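Local structure of N-(5'-phosphoribosyl)anthranilate isomerase (Pyrococcus furiosus, 4AAJ) at residues E33-I36 and V37-H40; V187-V190 and I191-K195; E217-V220 and R221-N225. The protein catalyses the isomerisation of N-(5-phospho-beta-D-ribosyl)anthranilate to 1-(2-carboxyphenylamino)-1-deoxy-D-ribulose 5-phosphate, the third step from chorismate to tryptophan. All blocks are in the same frame, centred on the assembly; numbering follows the deposited sequence.

Interaction 1: residues E33-I36 and V37-H40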
loop_
_atom_site.group_PDB
_atom_site.type_symbol
_atom_site.label_atom_id
_atom_site.label_comp_id
_atom_site.label_asym_id
_atom_site.label_seq_id
_atom_site.Cartn_x
_atom_site.Cartn_y
_atom_site.Cartn_z
ATOM N N GLU A 33 11.386 -5.856 12.462
ATOM C CA GLU A 33 11.208 -5.429 11.076
ATOM C C GLU A 33 10.826 -3.949 10.989
ATOM O O GLU A 33 11.217 -3.266 10.060
ATOM C CB GLU A 33 10.159 -6.299 10.386
ATOM C CG GLU A 33 10.718 -7.604 9.834
ATOM C CD GLU A 33 9.650 -8.464 9.188
ATOM O OE1 GLU A 33 8.600 -8.680 9.820
ATOM O OE2 GLU A 33 9.862 -8.937 8.051
ATOM N N LEU A 34 10.076 -3.468 11.978
ATOM C CA LEU A 34 9.750 -2.041 12.062
ATOM C C LEU A 34 11.026 -1.195 12.110
ATOM O O LEU A 34 11.168 -0.239 11.361
ATOM C CB LEU A 34 8.838 -1.755 13.264
ATOM C CG LEU A 34 8.521 -0.280 13.574
ATOM C CD1 LEU A 34 7.737 0.372 12.432
ATOM C CD2 LEU A 34 7.754 -0.153 14.875
ATOM N N GLU A 35 11.963 -1.578 12.974
ATOM C CA GLU A 35 13.221 -0.839 13.112
ATOM C C GLU A 35 14.009 -0.759 11.808
ATOM O O GLU A 35 14.535 0.290 11.461
ATOM C CB GLU A 35 14.060 -1.437 14.241
ATOM C CG GLU A 35 13.527 -1.063 15.616
ATOM C CD GLU A 35 14.064 -1.931 16.739
ATOM O OE1 GLU A 35 14.831 -2.883 16.461
ATOM O OE2 GLU A 35 13.710 -1.657 17.907
ATOM N N ILE A 36 14.069 -1.875 11.091
ATOM C CA ILE A 36 14.704 -1.950 9.779
ATOM C C ILE A 36 14.069 -0.977 8.767
ATOM O O ILE A 36 14.781 -0.191 8.134
ATOM C CB ILE A 36 14.681 -3.405 9.241
ATOM C CG1 ILE A 36 15.381 -4.355 10.232
ATOM C CG2 ILE A 36 15.334 -3.487 7.873
ATOM C CD1 ILE A 36 15.072 -5.828 10.025
ATOM N N VAL A 37 12.739 -1.021 8.630
ATOM C CA VAL A 37 12.038 -0.184 7.645
ATOM C C VAL A 37 12.001 1.297 8.048
ATOM O O VAL A 37 12.101 2.180 7.196
ATOM C CB VAL A 37 10.620 -0.732 7.278
ATOM C CG1 VAL A 37 10.709 -2.183 6.828
ATOM C CG2 VAL A 37 9.640 -0.600 8.431
ATOM N N GLU A 38 11.887 1.553 9.352
ATOM C CA GLU A 38 11.914 2.908 9.911
ATOM C C GLU A 38 13.155 3.706 9.544
ATOM O O GLU A 38 13.119 4.933 9.553
ATOM C CB GLU A 38 11.862 2.845 11.426
ATOM C CG GLU A 38 10.501 3.084 12.028
ATOM C CD GLU A 38 10.557 3.035 13.533
ATOM O OE1 GLU A 38 11.515 2.445 14.080
ATOM O OE2 GLU A 38 9.645 3.584 14.170
ATOM N N LYS A 39 14.249 3.009 9.248
ATOM C CA LYS A 39 15.519 3.663 8.914
ATOM C C LYS A 39 15.468 4.447 7.603
ATOM O O LYS A 39 16.051 5.529 7.510
ATOM C CB LYS A 39 16.672 2.654 8.882
ATOM C CG LYS A 39 17.115 2.183 10.259
ATOM C CD LYS A 39 18.556 1.692 10.246
ATOM C CE LYS A 39 19.015 1.272 11.636
ATOM N NZ LYS A 39 18.329 0.042 12.129
ATOM N N HIS A 40 14.766 3.906 6.602
ATOM C CA HIS A 40 14.783 4.479 5.250
ATOM C C HIS A 40 13.435 4.716 4.599
ATOM O O HIS A 40 13.312 5.590 3.744
ATOM C CB HIS A 40 15.667 3.638 4.323
ATOM C CG HIS A 40 17.117 3.559 4.759
ATOM N ND1 HIS A 40 17.904 4.648 4.866
ATOM C CD2 HIS A 40 17.912 2.465 5.103
ATOM C CE1 HIS A 40 19.136 4.275 5.268
ATOM N NE2 HIS A 40 19.139 2.939 5.412
#
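Leu34 and Glu38, one turn apart on helix 31-38, meet at a slant: the isobutyl end of Leu34 lies against CG and the carboxylate carbon of Glu38, with CG of Leu34 3.9 Å from CD of Glu38 and CD1 of Leu34 equally far from CG of Glu38. Leu34 manages this although its CB starts off away from the following turn, because CG stands opposite the backbone N (chi1 174°). Glu38 runs out straight beyond CG, and its OE2 accepts a hydrogen bond from the amide N of Ala69, in the loop after the next helix. Val37 turns both methyls back over the preceding turn; CG2 sits 3.3 Å from O of Leu34, and CG1 touches O of Glu33. The backbone follows the same spacing, Glu38 N donating a hydrogen bond to Leu34 O at 2.8 Å and Val37 N to Glu33 O at 3.1 Å. The pattern then slackens, for Lys39 N makes only a weak bond, to Ile36 O at 3.4 Å. This is the first helix of the beta-alpha barrel, between strands 22-25 and 43-47. Leucine packs here on a glutamate whose OE2 is held by the amide N of Ala69, tying helix 31-38 to the loop that follows helix 58-67.

Interaction 2: residues V187-V190 and I191-K195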
loop_
_atom_site.group_PDB
_atom_site.type_symbol
_atom_site.label_atom_id
_atom_site.label_comp_id
_atom_site.label_asym_id
_atom_site.label_seq_id
_atom_site.Cartn_x
_atom_site.Cartn_y
_atom_site.Cartn_z
ATOM N N VAL A 187 12.657 -1.708 -10.029
ATOM C CA VAL A 187 12.018 -0.517 -9.450
ATOM C C VAL A 187 12.311 0.763 -10.238
ATOM O O VAL A 187 11.404 1.559 -10.502
ATOM C CB VAL A 187 12.340 -0.340 -7.938
ATOM C CG1 VAL A 187 13.832 -0.122 -7.697
ATOM C CG2 VAL A 187 11.522 0.794 -7.332
ATOM N N GLU A 188 13.569 0.939 -10.632
ATOM C CA GLU A 188 13.993 2.139 -11.358
ATOM C C GLU A 188 13.298 2.261 -12.715
ATOM O O GLU A 188 12.913 3.358 -13.125
ATOM C CB GLU A 188 15.515 2.169 -11.510
ATOM C CG GLU A 188 16.254 2.150 -10.177
ATOM C CD GLU A 188 17.702 2.593 -10.285
ATOM O OE1 GLU A 188 18.400 2.147 -11.222
ATOM O OE2 GLU A 188 18.143 3.380 -9.422
ATOM N N GLU A 189 13.120 1.126 -13.386
ATOM C CA GLU A 189 12.446 1.076 -14.683
ATOM C C GLU A 189 10.942 1.305 -14.549
ATOM O O GLU A 189 10.351 2.059 -15.332
ATOM C CB GLU A 189 12.729 -0.255 -15.390
ATOM C CG GLU A 189 12.381 -0.273 -16.876
ATOM C CD GLU A 189 13.136 0.768 -17.689
ATOM O OE1 GLU A 189 14.317 1.046 -17.378
ATOM O OE2 GLU A 189 12.546 1.308 -18.650
ATOM N N VAL A 190 10.331 0.657 -13.559
ATOM C CA VAL A 190 8.910 0.846 -13.263
ATOM C C VAL A 190 8.621 2.329 -13.019
ATOM O O VAL A 190 7.660 2.872 -13.561
ATOM C CB VAL A 190 8.452 -0.017 -12.062
ATOM C CG1 VAL A 190 7.085 0.429 -11.551
ATOM C CG2 VAL A 190 8.416 -1.490 -12.454
ATOM N N ILE A 191 9.475 2.974 -12.226
ATOM C CA ILE A 191 9.316 4.391 -11.900
ATOM C C ILE A 191 9.433 5.295 -13.137
ATOM O O ILE A 191 8.701 6.279 -13.258
ATOM C CB ILE A 191 10.297 4.831 -10.790
ATOM C CG1 ILE A 191 9.871 4.218 -9.451
ATOM C CG2 ILE A 191 10.343 6.349 -10.678
ATOM C CD1 ILE A 191 10.870 4.387 -8.326
ATOM N N LYS A 192 10.346 4.952 -14.047
ATOM C CA LYS A 192 10.525 5.725 -15.282
ATOM C C LYS A 192 9.300 5.651 -16.185
ATOM O O LYS A 192 8.895 6.653 -16.768
ATOM C CB LYS A 192 11.778 5.283 -16.045
ATOM C CG LYS A 192 13.080 5.850 -15.501
ATOM C CD LYS A 192 14.216 5.714 -16.514
ATOM C CE LYS A 192 14.898 4.353 -16.455
ATOM N NZ LYS A 192 15.924 4.290 -15.375
ATOM N N VAL A 193 8.700 4.470 -16.282
ATOM C CA VAL A 193 7.539 4.271 -17.145
ATOM C C VAL A 193 6.271 4.855 -16.522
ATOM O O VAL A 193 5.561 5.624 -17.166
ATOM C CB VAL A 193 7.329 2.781 -17.486
ATOM C CG1 VAL A 193 6.084 2.589 -18.341
ATOM C CG2 VAL A 193 8.548 2.225 -18.199
ATOM N N VAL A 194 6.005 4.494 -15.271
ATOM C CA VAL A 194 4.750 4.847 -14.598
ATOM C C VAL A 194 4.755 6.275 -14.061
ATOM O O VAL A 194 3.718 6.953 -14.069
ATOM C CB VAL A 194 4.435 3.853 -13.445
ATOM C CG1 VAL A 194 3.109 4.194 -12.783
ATOM C CG2 VAL A 194 4.408 2.421 -13.973
ATOM N N LYS A 195 5.921 6.732 -13.607
ATOM C CA LYS A 195 6.053 8.024 -12.920
ATOM C C LYS A 195 5.005 8.213 -11.815
ATOM O O LYS A 195 4.226 9.166 -11.825
ATOM C CB LYS A 195 6.086 9.185 -13.922
ATOM C CG LYS A 195 7.447 9.330 -14.586
ATOM C CD LYS A 195 7.454 10.410 -15.658
ATOM C CE LYS A 195 8.794 10.464 -16.375
ATOM N NZ LYS A 195 9.053 9.228 -17.165
#
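CG2 of Val187 lies 3.8 Å from CD1 of Ile191, the two side chains packed side by side and pointing the same way. The second apolar pair, Val190 and Val194, repeats this further along the helix: CG1 of Val190 lies 4.1 Å from CG2 of Val194. In Val190 that methyl is turned to the far side of CB from the main-chain N (chi1 166°), which leans it forward along the helix, while CG2 of Val194 reaches back and also touches O of Val190.

Four backbone hydrogen bonds carry the helix through the same residues. Val194 N binds Val190 O at 2.9 Å and Ile191 N binds Val187 O at the same length; Val193 N to Glu189 O and Lys192 N to Glu188 O are slightly longer, the latter also the most bent, at 147°.

The helix links strand 176-179 to strand 198-201 as the crossover of a beta-alpha-beta unit in the TIM barrel. Val187, Val190, Ile191 and Val194 are buried: Val187 and Ile191 meet helix 213-225 through Ala223, Val187 also reaching Phe219, and Val194 packs on Ser167 and Ala171 of helix 165-173.

Charged side chains occupy a more exposed flank. Glu189 bends at chi2 (60°) and crosses Lys192 diagonally, bringing OE1 3.5 Å from CE of the lysine; NZ stays 4.1 Å from OE1, beyond a salt bridge, so any attraction is probably modest. Lys192 itself is folded at chi3 and chi4, its chain running back beside O of Glu188.

At the C-terminal end Lys195 leaves helical geometry with positive phi. Its N still bonds to Ile191 O, and its extended chain turns at the last torsion to hydrogen-bond NZ to Lys192 O at 2.6 Å, approaching in the plane of that carbonyl.

Interaction 3: residues E217-V220 and R221-N225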
loop_
_atom_site.group_PDB
_atom_site.type_symbol
_atom_site.label_atom_id
_atom_site.label_comp_id
_atom_site.label_asym_id
_atom_site.label_seq_id
_atom_site.Cartn_x
_atom_site.Cartn_y
_atom_site.Cartn_z
ATOM N N GLU A 217 17.361 -1.132 2.232
ATOM C CA GLU A 217 18.196 0.050 1.991
ATOM C C GLU A 217 18.455 0.282 0.500
ATOM O O GLU A 217 18.373 1.414 0.021
ATOM C CB GLU A 217 19.517 -0.066 2.770
ATOM C CG GLU A 217 20.421 1.160 2.711
ATOM C CD GLU A 217 21.278 1.212 1.455
ATOM O OE1 GLU A 217 21.738 0.142 0.987
ATOM O OE2 GLU A 217 21.497 2.327 0.933
ATOM N N GLU A 218 18.762 -0.795 -0.222
ATOM C CA GLU A 218 19.013 -0.745 -1.663
ATOM C C GLU A 218 17.766 -0.333 -2.447
ATOM O O GLU A 218 17.829 0.557 -3.300
ATOM C CB GLU A 218 19.513 -2.103 -2.155
ATOM C CG GLU A 218 20.043 -2.111 -3.580
ATOM C CD GLU A 218 20.241 -3.516 -4.120
ATOM O OE1 GLU A 218 20.147 -4.485 -3.335
ATOM O OE2 GLU A 218 20.490 -3.652 -5.338
ATOM N N PHE A 219 16.638 -0.984 -2.152
ATOM C CA PHE A 219 15.381 -0.666 -2.824
ATOM C C PHE A 219 15.016 0.804 -2.657
ATOM O O PHE A 219 14.707 1.485 -3.635
ATOM C CB PHE A 219 14.234 -1.543 -2.307
ATOM C CG PHE A 219 12.938 -1.345 -3.053
ATOM C CD1 PHE A 219 12.081 -0.293 -2.729
ATOM C CD2 PHE A 219 12.579 -2.205 -4.083
ATOM C CE1 PHE A 219 10.893 -0.104 -3.420
ATOM C CE2 PHE A 219 11.389 -2.020 -4.774
ATOM C CZ PHE A 219 10.546 -0.972 -4.439
ATOM N N VAL A 220 15.042 1.282 -1.417
ATOM C CA VAL A 220 14.659 2.657 -1.118
ATOM C C VAL A 220 15.601 3.628 -1.834
ATOM O O VAL A 220 15.143 4.548 -2.513
ATOM C CB VAL A 220 14.606 2.931 0.405
ATOM C CG1 VAL A 220 14.297 4.393 0.692
ATOM C CG2 VAL A 220 13.560 2.048 1.072
ATOM N N ARG A 221 16.909 3.391 -1.705
ATOM C CA ARG A 221 17.926 4.248 -2.324
ATOM C C ARG A 221 17.723 4.373 -3.833
ATOM O O ARG A 221 17.671 5.484 -4.364
ATOM C CB ARG A 221 19.337 3.730 -2.009
ATOM C CG ARG A 221 20.460 4.706 -2.337
ATOM C CD ARG A 221 21.840 4.083 -2.139
ATOM N NE ARG A 221 22.128 3.035 -3.123
ATOM C CZ ARG A 221 22.316 1.749 -2.834
ATOM N NH1 ARG A 221 22.271 1.328 -1.577
ATOM N NH2 ARG A 221 22.564 0.879 -3.806
ATOM N N ARG A 222 17.599 3.229 -4.508
ATOM C CA ARG A 222 17.393 3.184 -5.957
ATOM C C ARG A 222 16.102 3.884 -6.378
ATOM O O ARG A 222 16.084 4.625 -7.370
ATOM C CB ARG A 222 17.390 1.737 -6.465
ATOM C CG ARG A 222 18.745 1.050 -6.431
ATOM C CD ARG A 222 18.705 -0.267 -7.186
ATOM N NE ARG A 222 19.975 -0.983 -7.099
ATOM C CZ ARG A 222 20.341 -1.976 -7.907
ATOM N NH1 ARG A 222 19.538 -2.387 -8.881
ATOM N NH2 ARG A 222 21.521 -2.562 -7.741
ATOM N N ALA A 223 15.027 3.643 -5.624
ATOM C CA ALA A 223 13.733 4.258 -5.906
ATOM C C ALA A 223 13.802 5.772 -5.742
ATOM O O ALA A 223 13.297 6.515 -6.581
ATOM C CB ALA A 223 12.650 3.669 -5.013
ATOM N N LYS A 224 14.446 6.216 -4.667
ATOM C CA LYS A 224 14.614 7.642 -4.378
ATOM C C LYS A 224 15.474 8.373 -5.421
ATOM O O LYS A 224 15.358 9.589 -5.568
ATOM C CB LYS A 224 15.227 7.837 -2.988
ATOM C CG LYS A 224 14.372 7.344 -1.828
ATOM C CD LYS A 224 13.235 8.293 -1.515
ATOM C CE LYS A 224 12.608 7.955 -0.174
ATOM N NZ LYS A 224 11.420 8.811 0.044
ATOM N N ASN A 225 16.317 7.624 -6.135
ATOM C CA ASN A 225 17.257 8.182 -7.116
ATOM C C ASN A 225 16.676 8.520 -8.491
ATOM O O ASN A 225 17.226 9.357 -9.209
ATOM C CB ASN A 225 18.459 7.249 -7.291
ATOM C CG ASN A 225 19.509 7.436 -6.213
ATOM O OD1 ASN A 225 19.533 8.454 -5.515
ATOM N ND2 ASN A 225 20.391 6.453 -6.076
#
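NH1 of Arg221 donates to OE2 of Glu217 at 2.8 Å, a salt bridge spanning one turn of helix 213-225. Both chains must fold to meet: Glu217 bends at chi2 (-83°) and Arg221 at chi3 (69°), so the arginine tip swings back along the helix. OE2 is met on its syn side and lies near the guanidinium plane. NH1 sits between the two oxygens, with OE1 of Glu217 also in the guanidinium plane and 2.9 Å from NH1 of Arg221; carboxylate and guanidinium are turned 29° against each other.

The neighbouring pair is built differently. Glu218 and Arg222 are both extended and run side by side, and OE2 of Glu218 comes to rest over one face of the guanidinium, 2.8 Å from NH2 of Arg222. Because the oxygen lies well out of the guanidinium plane, no N-H points at it, and the attraction is one of charge alone. NH1 of Arg222 instead donates to the carbonyl of Ala184.

CG1 of the buried Val220 lies 3.9 Å from CG of Lys224. The lysine then bends at chi2 and leads its ammonium away to Asp42, in a salt bridge, and to O of Met21. Phe219 reaches inward to strands 22-25 and 198-201 of the barrel.

Two glutamates before two arginines thus give one directed salt bridge and one purely electrostatic one, consistent with charge neutralisation along the outer side of the last barrel helix.

Overall arrangement
None of the three contacts closes a long loop: each joins consecutive turns of one helix, and they follow in series without nesting or crossing. Interaction 1 comes first, on the helix between strands 22-25 and 43-47. Much later, interaction 2 lies between strands 176-179 and 198-201, and interaction 3 on the C-terminal helix 213-225. In space the last helix lies between the other two, since the closed barrel brings chain ends together. His40 packs on Glu217 and Val220 of interaction 3, while on the other flank helix 187-194 of interaction 2 packs against helix 213-225. Interactions 1 and 2 do not touch, their nearest atoms being about 12 Å apart.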